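Local coordinates for protein probable fatty acyl-CoA transferase Rv3272 (Mycobacterium tuberculosis, PDB 5YX6) that binds fatty acyl-CoAs of varying chain length, palmitoyl-CoA most tightly, and probably works in fatty acid metabolism as a homodimeric family III CoA transferase, at residues I145-M155 and M206-Q214; F254-I263 and E307-W318. All blocks are in the same frame, centred on the assembly; numbering follows the deposited sequence.

Contact 1 (I145-M155 and M206-Q214)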
loop_
_atom_site.group_PDB
_atom_site.type_symbol
_atom_site.label_atom_id
_atom_site.label_comp_id
_atom_site.label_asym_id
_atom_site.label_seq_id
_atom_site.Cartn_x
_atom_site.Cartn_y
_atom_site.Cartn_z
ATOM N N ILE A 145 5.369 -1.156 15.558
ATOM C CA ILE A 145 6.116 -0.793 14.367
ATOM C C ILE A 145 5.678 -1.719 13.227
ATOM O O ILE A 145 4.873 -2.622 13.449
ATOM C CB ILE A 145 7.637 -0.854 14.599
ATOM C CG1 ILE A 145 8.065 -2.220 15.130
ATOM C CG2 ILE A 145 8.057 0.217 15.578
ATOM C CD1 ILE A 145 9.542 -2.482 14.922
ATOM N N ASP A 146 6.162 -1.449 12.018
ATOM C CA ASP A 146 5.780 -2.182 10.799
ATOM C C ASP A 146 5.790 -3.700 10.989
ATOM O O ASP A 146 4.794 -4.385 10.738
ATOM C CB ASP A 146 6.716 -1.785 9.640
ATOM C CG ASP A 146 6.361 -2.473 8.310
ATOM O OD1 ASP A 146 6.714 -3.661 8.111
ATOM O OD2 ASP A 146 5.710 -1.816 7.461
ATOM N N LEU A 147 6.931 -4.207 11.441
ATOM C CA LEU A 147 7.186 -5.639 11.558
ATOM C C LEU A 147 6.167 -6.363 12.454
ATOM O O LEU A 147 5.698 -7.448 12.129
ATOM C CB LEU A 147 8.615 -5.836 12.079
ATOM C CG LEU A 147 9.232 -7.221 12.211
ATOM C CD1 LEU A 147 10.733 -7.116 11.967
ATOM C CD2 LEU A 147 8.961 -7.776 13.585
ATOM N N VAL A 148 5.820 -5.753 13.577
ATOM C CA VAL A 148 4.920 -6.378 14.533
ATOM C C VAL A 148 3.459 -6.246 14.105
ATOM O O VAL A 148 2.664 -7.163 14.296
ATOM C CB VAL A 148 5.116 -5.771 15.942
ATOM C CG1 VAL A 148 4.108 -6.338 16.914
ATOM C CG2 VAL A 148 6.503 -6.086 16.433
ATOM N N VAL A 149 3.101 -5.085 13.559
ATOM C CA VAL A 149 1.757 -4.874 13.027
ATOM C C VAL A 149 1.464 -5.822 11.848
ATOM O O VAL A 149 0.381 -6.398 11.762
ATOM C CB VAL A 149 1.559 -3.404 12.578
ATOM C CG1 VAL A 149 0.232 -3.232 11.835
ATOM C CG2 VAL A 149 1.660 -2.468 13.773
ATOM N N ALA A 150 2.442 -5.981 10.959
ATOM C CA ALA A 150 2.328 -6.903 9.821
ATOM C C ALA A 150 2.041 -8.336 10.271
ATOM O O ALA A 150 1.168 -9.009 9.724
ATOM C CB ALA A 150 3.603 -6.868 8.988
ATOM N N ALA A 151 2.778 -8.789 11.284
ATOM C CA ALA A 151 2.652 -10.149 11.798
ATOM C C ALA A 151 1.361 -10.332 12.586
ATOM O O ALA A 151 0.738 -11.382 12.541
ATOM C CB ALA A 151 3.859 -10.507 12.668
ATOM N N GLU A 152 0.964 -9.312 13.327
ATOM C CA GLU A 152 -0.247 -9.415 14.119
ATOM C C GLU A 152 -1.488 -9.407 13.205
ATOM O O GLU A 152 -2.523 -9.991 13.547
ATOM C CB GLU A 152 -0.297 -8.296 15.170
ATOM C CG GLU A 152 -1.434 -8.456 16.169
ATOM C CD GLU A 152 -1.250 -7.648 17.449
ATOM O OE1 GLU A 152 -0.226 -6.942 17.600
ATOM O OE2 GLU A 152 -2.141 -7.728 18.318
ATOM N N ALA A 153 -1.372 -8.767 12.039
ATOM C CA ALA A 153 -2.465 -8.728 11.050
ATOM C C ALA A 153 -2.489 -9.938 10.095
ATOM O O ALA A 153 -3.324 -10.007 9.184
ATOM C CB ALA A 153 -2.390 -7.456 10.248
ATOM N N GLY A 154 -1.540 -10.853 10.250
ATOM C CA GLY A 154 -1.597 -12.089 9.492
ATOM C C GLY A 154 -0.680 -12.249 8.292
ATOM O O GLY A 154 -0.791 -13.234 7.568
ATOM N N MET A 155 0.252 -11.320 8.100
ATOM C CA MET A 155 1.022 -11.280 6.859
ATOM C C MET A 155 2.127 -12.331 6.738
ATOM O O MET A 155 2.824 -12.370 5.723
ATOM C CB MET A 155 1.630 -9.892 6.671
ATOM C CG MET A 155 0.591 -8.851 6.312
ATOM S SD MET A 155 1.292 -7.220 6.033
ATOM C CE MET A 155 -0.058 -6.454 5.127
ATOM N N MET A 206 -2.706 1.625 11.074
ATOM C CA MET A 206 -1.813 0.773 10.297
ATOM C C MET A 206 -2.356 -0.651 10.233
ATOM O O MET A 206 -2.276 -1.324 9.199
ATOM C CB MET A 206 -0.402 0.783 10.882
ATOM C CG MET A 206 0.448 1.996 10.491
ATOM S SD MET A 206 1.955 2.143 11.495
ATOM C CE MET A 206 2.802 0.622 11.087
ATOM N N TYR A 207 -2.919 -1.103 11.343
ATOM C CA TYR A 207 -3.534 -2.415 11.384
ATOM C C TYR A 207 -4.645 -2.547 10.345
ATOM O O TYR A 207 -4.716 -3.552 9.628
ATOM C CB TYR A 207 -4.074 -2.695 12.779
ATOM C CG TYR A 207 -4.694 -4.064 12.941
ATOM C CD1 TYR A 207 -3.896 -5.193 13.093
ATOM C CD2 TYR A 207 -6.071 -4.222 12.997
ATOM C CE1 TYR A 207 -4.456 -6.444 13.267
ATOM C CE2 TYR A 207 -6.637 -5.466 13.170
ATOM C CZ TYR A 207 -5.825 -6.571 13.310
ATOM O OH TYR A 207 -6.387 -7.810 13.484
ATOM N N ASP A 208 -5.503 -1.528 10.269
ATOM C CA ASP A 208 -6.624 -1.528 9.326
ATOM C C ASP A 208 -6.125 -1.575 7.889
ATOM O O ASP A 208 -6.701 -2.258 7.052
ATOM C CB ASP A 208 -7.519 -0.302 9.537
ATOM C CG ASP A 208 -8.259 -0.337 10.868
ATOM O OD1 ASP A 208 -8.155 -1.372 11.561
ATOM O OD2 ASP A 208 -8.942 0.662 11.219
ATOM N N VAL A 209 -5.041 -0.859 7.618
ATOM C CA VAL A 209 -4.433 -0.882 6.302
ATOM C C VAL A 209 -3.899 -2.273 5.963
ATOM O O VAL A 209 -4.091 -2.761 4.851
ATOM C CB VAL A 209 -3.307 0.144 6.197
ATOM C CG1 VAL A 209 -2.634 0.041 4.829
ATOM C CG2 VAL A 209 -3.861 1.560 6.427
ATOM N N ALA A 210 -3.238 -2.908 6.929
ATOM C CA ALA A 210 -2.644 -4.225 6.729
ATOM C C ALA A 210 -3.714 -5.269 6.458
ATOM O O ALA A 210 -3.573 -6.086 5.547
ATOM C CB ALA A 210 -1.814 -4.628 7.934
ATOM N N VAL A 211 -4.786 -5.223 7.247
ATOM C CA VAL A 211 -5.942 -6.088 7.034
ATOM C C VAL A 211 -6.474 -5.859 5.621
ATOM O O VAL A 211 -6.735 -6.804 4.881
ATOM C CB VAL A 211 -7.046 -5.823 8.089
ATOM C CG1 VAL A 211 -8.384 -6.358 7.626
ATOM C CG2 VAL A 211 -6.659 -6.428 9.446
ATOM N N GLY A 212 -6.595 -4.590 5.245
ATOM C CA GLY A 212 -7.065 -4.230 3.923
ATOM C C GLY A 212 -6.225 -4.800 2.797
ATOM O O GLY A 212 -6.761 -5.246 1.794
ATOM N N LEU A 213 -4.908 -4.786 2.957
ATOM C CA LEU A 213 -4.020 -5.346 1.939
ATOM C C LEU A 213 -4.218 -6.851 1.723
ATOM O O LEU A 213 -3.923 -7.357 0.648
ATOM C CB LEU A 213 -2.557 -5.055 2.295
ATOM C CG LEU A 213 -2.171 -3.567 2.290
ATOM C CD1 LEU A 213 -0.736 -3.389 2.768
ATOM C CD2 LEU A 213 -2.353 -2.941 0.898
ATOM N N GLN A 214 -4.743 -7.541 2.732
ATOM C CA GLN A 214 -4.958 -8.985 2.674
ATOM C C GLN A 214 -6.437 -9.349 2.564
ATOM O O GLN A 214 -6.830 -10.478 2.856
ATOM C CB GLN A 214 -4.403 -9.660 3.929
ATOM C CG GLN A 214 -3.036 -9.227 4.382
ATOM C CD GLN A 214 -2.756 -9.712 5.793
ATOM O OE1 GLN A 214 -2.270 -10.831 5.990
ATOM N NE2 GLN A 214 -3.062 -8.879 6.783
#
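Gln214 supplies the polar link between the two helices. Its NE2 donates to Ala153 O at 2.7 Å (N-H...O angle 152°), reaching that carbonyl from well above its plane, and also to Ala210 O at 3.1 Å in the last turn of helix 206-213, which Gln214 follows. Two backbone carbonyls thus fix the rotation of the amide, while OE1 is taken by Trp335 NE1 of the second subunit. Gly154, with positive phi, closes helix 146-152 in a Schellman motif, and this end of the helix is where Gln214 arrives.

The other contacts are van der Waals packing. Ala153 CB sits 3.7 Å from Ala210 CB and 3.8 Å from Tyr207 CE1. With its chain extended beyond CG, Met155 carries CE between Ala210 and Leu213, 3.9 Å from Leu213 CD1. Further back Val149 CG1, anti to the backbone N (chi1 172°), lies against the backbone of Tyr207, and at the start of the helix Met206 bends at chi3 to bring CE to Asp146.

The helix axes approach to 9.3 Å, crossing at -50°. Helix 206-213 follows strand 201-205 of the parallel Rossmann sheet, and helix 173-196 packs against Met155 and Met206.

Contact 2 (F254-I263 and E307-W318); sequences FRTADGYIVI and ELALASKTATEW
Gly259 O is gripped by both Thr256 N and Thr256 OG1, the hydroxyl at 2.8 Å, while OG1 accepts from Asp258 N in an ST turn. This knot closes the loop of a beta hairpin, strands 253-255 and 260-264 of an antiparallel sheet, and sets Thr256 CB against Lys313 O in the link between helices 299-310 and 315-324.

Backbone bonds tie loop to link: Ala257 N to Lys313 O at 3.1 Å, and Ala315 N to Asp258 O at 3.3 Å. Arg255 N donates to Glu307 OE2 at 2.6 Å, nearly straight (168°), from above the carboxylate plane; the extended Glu307 chain has CG at the edge of the Phe254 ring. Thr314 and Glu317 form a capping box that starts helix 315-324.

Apolar contacts complete the interface: Leu310 CD1 touches Phe254 CB at 3.7 Å and Ala315 CB meets Ile261 CB at 4.0 Å. With Ile261 CG1 anti to the backbone N (chi1 -173°) and the chain extended, CD1 reaches Trp318 CB at 3.6 Å, the two side chains crossing at about a right angle. The indole is sandwiched, Leu310 CD2 over the centre of one face and Lys313 CD toward the rim of the other, while Trp318 NE1 donates to Leu310 O at 2.7 Å.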
loop_
_atom_site.group_PDB
_atom_site.type_symbol
_atom_site.label_atom_id
_atom_site.label_comp_id
_atom_site.label_asym_id
_atom_site.label_seq_id
_atom_site.Cartn_x
_atom_site.Cartn_y
_atom_site.Cartn_z
ATOM N N PHE A 254 8.997 -20.871 -11.738
ATOM C CA PHE A 254 9.378 -22.197 -12.227
ATOM C C PHE A 254 10.880 -22.341 -12.471
ATOM O O PHE A 254 11.533 -21.406 -12.938
ATOM C CB PHE A 254 8.621 -22.517 -13.524
ATOM C CG PHE A 254 7.120 -22.461 -13.394
ATOM C CD1 PHE A 254 6.404 -23.567 -12.971
ATOM C CD2 PHE A 254 6.425 -21.297 -13.695
ATOM C CE1 PHE A 254 5.024 -23.518 -12.847
ATOM C CE2 PHE A 254 5.048 -21.237 -13.573
ATOM C CZ PHE A 254 4.343 -22.349 -13.148
ATOM N N ARG A 255 11.427 -23.512 -12.154
ATOM C CA ARG A 255 12.811 -23.815 -12.499
ATOM C C ARG A 255 13.036 -23.833 -13.997
ATOM O O ARG A 255 12.191 -24.289 -14.761
ATOM C CB ARG A 255 13.250 -25.154 -11.914
ATOM C CG ARG A 255 13.500 -25.131 -10.417
ATOM C CD ARG A 255 14.013 -26.473 -9.913
ATOM N NE ARG A 255 15.329 -26.799 -10.482
ATOM C CZ ARG A 255 16.486 -26.268 -10.089
ATOM N NH1 ARG A 255 16.514 -25.340 -9.135
ATOM N NH2 ARG A 255 17.615 -26.648 -10.674
ATOM N N THR A 256 14.178 -23.300 -14.407
ATOM C CA THR A 256 14.636 -23.423 -15.774
ATOM C C THR A 256 16.039 -24.014 -15.764
ATOM O O THR A 256 16.477 -24.550 -14.751
ATOM C CB THR A 256 14.650 -22.076 -16.495
ATOM O OG1 THR A 256 15.748 -21.299 -16.005
ATOM C CG2 THR A 256 13.368 -21.333 -16.227
ATOM N N ALA A 257 16.748 -23.901 -16.883
ATOM C CA ALA A 257 18.121 -24.389 -16.951
ATOM C C ALA A 257 19.032 -23.531 -16.087
ATOM O O ALA A 257 20.015 -24.012 -15.520
ATOM C CB ALA A 257 18.618 -24.401 -18.393
ATOM N N ASP A 258 18.689 -22.255 -15.984
ATOM C CA ASP A 258 19.487 -21.308 -15.226
ATOM C C ASP A 258 18.599 -20.218 -14.636
ATOM O O ASP A 258 18.112 -19.332 -15.350
ATOM C CB ASP A 258 20.572 -20.690 -16.107
ATOM C CG ASP A 258 21.502 -19.770 -15.327
ATOM O OD1 ASP A 258 21.594 -19.915 -14.083
ATOM O OD2 ASP A 258 22.138 -18.896 -15.959
ATOM N N GLY A 259 18.375 -20.306 -13.330
ATOM C CA GLY A 259 17.567 -19.328 -12.636
ATOM C C GLY A 259 16.105 -19.708 -12.684
ATOM O O GLY A 259 15.728 -20.715 -13.289
ATOM N N TYR A 260 15.278 -18.898 -12.038
ATOM C CA TYR A 260 13.842 -19.108 -12.049
ATOM C C TYR A 260 13.139 -18.133 -12.983
ATOM O O TYR A 260 13.605 -17.011 -13.186
ATOM C CB TYR A 260 13.278 -18.952 -10.648
ATOM C CG TYR A 260 13.358 -20.192 -9.808
ATOM C CD1 TYR A 260 14.525 -20.521 -9.125
ATOM C CD2 TYR A 260 12.256 -21.024 -9.676
ATOM C CE1 TYR A 260 14.593 -21.664 -8.341
ATOM C CE2 TYR A 260 12.309 -22.158 -8.895
ATOM C CZ TYR A 260 13.479 -22.477 -8.229
ATOM O OH TYR A 260 13.522 -23.612 -7.451
ATOM N N ILE A 261 12.009 -18.557 -13.540
ATOM C CA ILE A 261 11.176 -17.649 -14.315
ATOM C C ILE A 261 9.781 -17.590 -13.702
ATOM O O ILE A 261 9.218 -18.606 -13.305
ATOM C CB ILE A 261 11.080 -18.061 -15.821
ATOM C CG1 ILE A 261 10.330 -16.989 -16.625
ATOM C CG2 ILE A 261 10.399 -19.418 -15.992
ATOM C CD1 ILE A 261 10.143 -17.339 -18.088
ATOM N N VAL A 262 9.238 -16.385 -13.621
ATOM C CA VAL A 262 7.869 -16.181 -13.181
ATOM C C VAL A 262 6.936 -16.091 -14.391
ATOM O O VAL A 262 7.144 -15.256 -15.257
ATOM C CB VAL A 262 7.756 -14.898 -12.338
ATOM C CG1 VAL A 262 6.318 -14.647 -11.942
ATOM C CG2 VAL A 262 8.667 -14.989 -11.111
ATOM N N ILE A 263 5.922 -16.954 -14.443
ATOM C CA ILE A 263 4.987 -17.002 -15.562
ATOM C C ILE A 263 3.539 -16.958 -15.098
ATOM O O ILE A 263 3.159 -17.663 -14.170
ATOM C CB ILE A 263 5.165 -18.290 -16.414
ATOM C CG1 ILE A 263 6.566 -18.376 -17.020
ATOM C CG2 ILE A 263 4.128 -18.346 -17.508
ATOM C CD1 ILE A 263 6.875 -19.743 -17.638
ATOM N N GLU A 307 8.336 -27.714 -15.835
ATOM C CA GLU A 307 9.756 -27.594 -15.537
ATOM C C GLU A 307 10.595 -28.585 -16.355
ATOM O O GLU A 307 11.717 -28.262 -16.753
ATOM C CB GLU A 307 10.001 -27.754 -14.029
ATOM C CG GLU A 307 9.420 -26.578 -13.219
ATOM C CD GLU A 307 9.804 -26.580 -11.736
ATOM O OE1 GLU A 307 9.909 -27.671 -11.132
ATOM O OE2 GLU A 307 10.004 -25.478 -11.176
ATOM N N LEU A 308 10.053 -29.772 -16.630
ATOM C CA LEU A 308 10.703 -30.678 -17.588
ATOM C C LEU A 308 10.939 -29.967 -18.918
ATOM O O LEU A 308 12.024 -30.039 -19.489
ATOM C CB LEU A 308 9.874 -31.948 -17.806
ATOM C CG LEU A 308 9.967 -32.982 -16.673
ATOM C CD1 LEU A 308 9.010 -34.142 -16.905
ATOM C CD2 LEU A 308 11.390 -33.487 -16.485
ATOM N N ALA A 309 9.935 -29.225 -19.377
ATOM C CA ALA A 309 10.039 -28.515 -20.650
ATOM C C ALA A 309 10.909 -27.265 -20.564
ATOM O O ALA A 309 11.664 -26.970 -21.493
ATOM C CB ALA A 309 8.650 -28.149 -21.161
ATOM N N LEU A 310 10.816 -26.536 -19.451
ATOM C CA LEU A 310 11.565 -25.287 -19.296
ATOM C C LEU A 310 13.065 -25.500 -19.128
ATOM O O LEU A 310 13.852 -24.556 -19.218
ATOM C CB LEU A 310 11.014 -24.481 -18.120
ATOM C CG LEU A 310 9.601 -23.956 -18.355
ATOM C CD1 LEU A 310 8.976 -23.507 -17.059
ATOM C CD2 LEU A 310 9.634 -22.831 -19.375
ATOM N N ALA A 311 13.459 -26.745 -18.893
ATOM C CA ALA A 311 14.866 -27.089 -18.707
ATOM C C ALA A 311 15.748 -26.812 -19.935
ATOM O O ALA A 311 16.968 -26.743 -19.801
ATOM C CB ALA A 311 14.989 -28.546 -18.298
ATOM N N SER A 312 15.147 -26.630 -21.115
ATOM C CA SER A 312 15.927 -26.489 -22.354
ATOM C C SER A 312 16.534 -25.104 -22.595
ATOM O O SER A 312 17.373 -24.938 -23.490
ATOM C CB SER A 312 15.047 -26.826 -23.571
ATOM O OG SER A 312 14.259 -27.988 -23.354
ATOM N N LYS A 313 16.124 -24.117 -21.802
ATOM C CA LYS A 313 16.629 -22.753 -21.950
ATOM C C LYS A 313 16.838 -22.076 -20.597
ATOM O O LYS A 313 16.242 -22.479 -19.596
ATOM C CB LYS A 313 15.660 -21.914 -22.792
ATOM C CG LYS A 313 15.506 -22.324 -24.252
ATOM C CD LYS A 313 14.269 -21.653 -24.861
ATOM C CE LYS A 313 14.363 -21.494 -26.373
ATOM N NZ LYS A 313 14.533 -22.798 -27.066
ATOM N N THR A 314 17.685 -21.051 -20.577
ATOM C CA THR A 314 17.812 -20.185 -19.414
ATOM C C THR A 314 16.550 -19.345 -19.242
ATOM O O THR A 314 15.803 -19.130 -20.197
ATOM C CB THR A 314 19.020 -19.243 -19.528
ATOM O OG1 THR A 314 18.763 -18.249 -20.525
ATOM C CG2 THR A 314 20.263 -20.015 -19.901
ATOM N N ALA A 315 16.316 -18.872 -18.023
ATOM C CA ALA A 315 15.138 -18.063 -17.728
ATOM C C ALA A 315 15.115 -16.780 -18.563
ATOM O O ALA A 315 14.059 -16.352 -19.017
ATOM C CB ALA A 315 15.071 -17.740 -16.246
ATOM N N THR A 316 16.274 -16.160 -18.755
ATOM C CA THR A 316 16.352 -14.958 -19.584
ATOM C C THR A 316 15.862 -15.246 -20.998
ATOM O O THR A 316 15.133 -14.445 -21.590
ATOM C CB THR A 316 17.789 -14.401 -19.642
ATOM O OG1 THR A 316 18.188 -13.992 -18.334
ATOM C CG2 THR A 316 17.861 -13.196 -20.557
ATOM N N GLU A 317 16.263 -16.390 -21.539
ATOM C CA GLU A 317 15.828 -16.781 -22.878
ATOM C C GLU A 317 14.321 -17.016 -22.927
ATOM O O GLU A 317 13.655 -16.584 -23.863
ATOM C CB GLU A 317 16.575 -18.027 -23.345
ATOM C CG GLU A 317 18.036 -17.770 -23.659
ATOM C CD GLU A 317 18.867 -19.058 -23.725
ATOM O OE1 GLU A 317 18.373 -20.129 -23.285
ATOM O OE2 GLU A 317 20.019 -18.991 -24.214
ATOM N N TRP A 318 13.781 -17.707 -21.929
ATOM C CA TRP A 318 12.343 -17.935 -21.886
ATOM C C TRP A 318 11.567 -16.620 -21.729
ATOM O O TRP A 318 10.486 -16.462 -22.315
ATOM C CB TRP A 318 11.969 -18.882 -20.752
ATOM C CG TRP A 318 12.298 -20.321 -20.983
ATOM C CD1 TRP A 318 13.121 -21.105 -20.223
ATOM C CD2 TRP A 318 11.797 -21.162 -22.028
ATOM N NE1 TRP A 318 13.168 -22.376 -20.735
ATOM C CE2 TRP A 318 12.366 -22.440 -21.842
ATOM C CE3 TRP A 318 10.923 -20.960 -23.102
ATOM C CZ2 TRP A 318 12.085 -23.511 -22.688
ATOM C CZ3 TRP A 318 10.650 -22.027 -23.945
ATOM C CH2 TRP A 318 11.229 -23.284 -23.734
HETATM O O HOH W 1 13.183 -26.835 -15.305
#

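How the contacts relate
Contact 1 is complete in sequence before contact 2 begins, and within one chain they do not touch: their centres are 34 Å apart, their nearest atoms about 18 Å. The centre of contact 1, which is buried, lies about 12 Å from the centre of the chain; that of contact 2, only partly buried, about 32 Å. The probable nucleophile, Asp175, belongs with contact 1: the Met206 and Asp175 side chains are about 3 Å apart at their nearest atoms, and Asp146 OD2 accepts a hydrogen bond from Asp175 N. Contact 2 lies away from that site. Dimerisation brings the two regions together, because Leu147 of one subunit packs on Val262 of the other, joining helix 146-152 to the neighbour's strand 260-264.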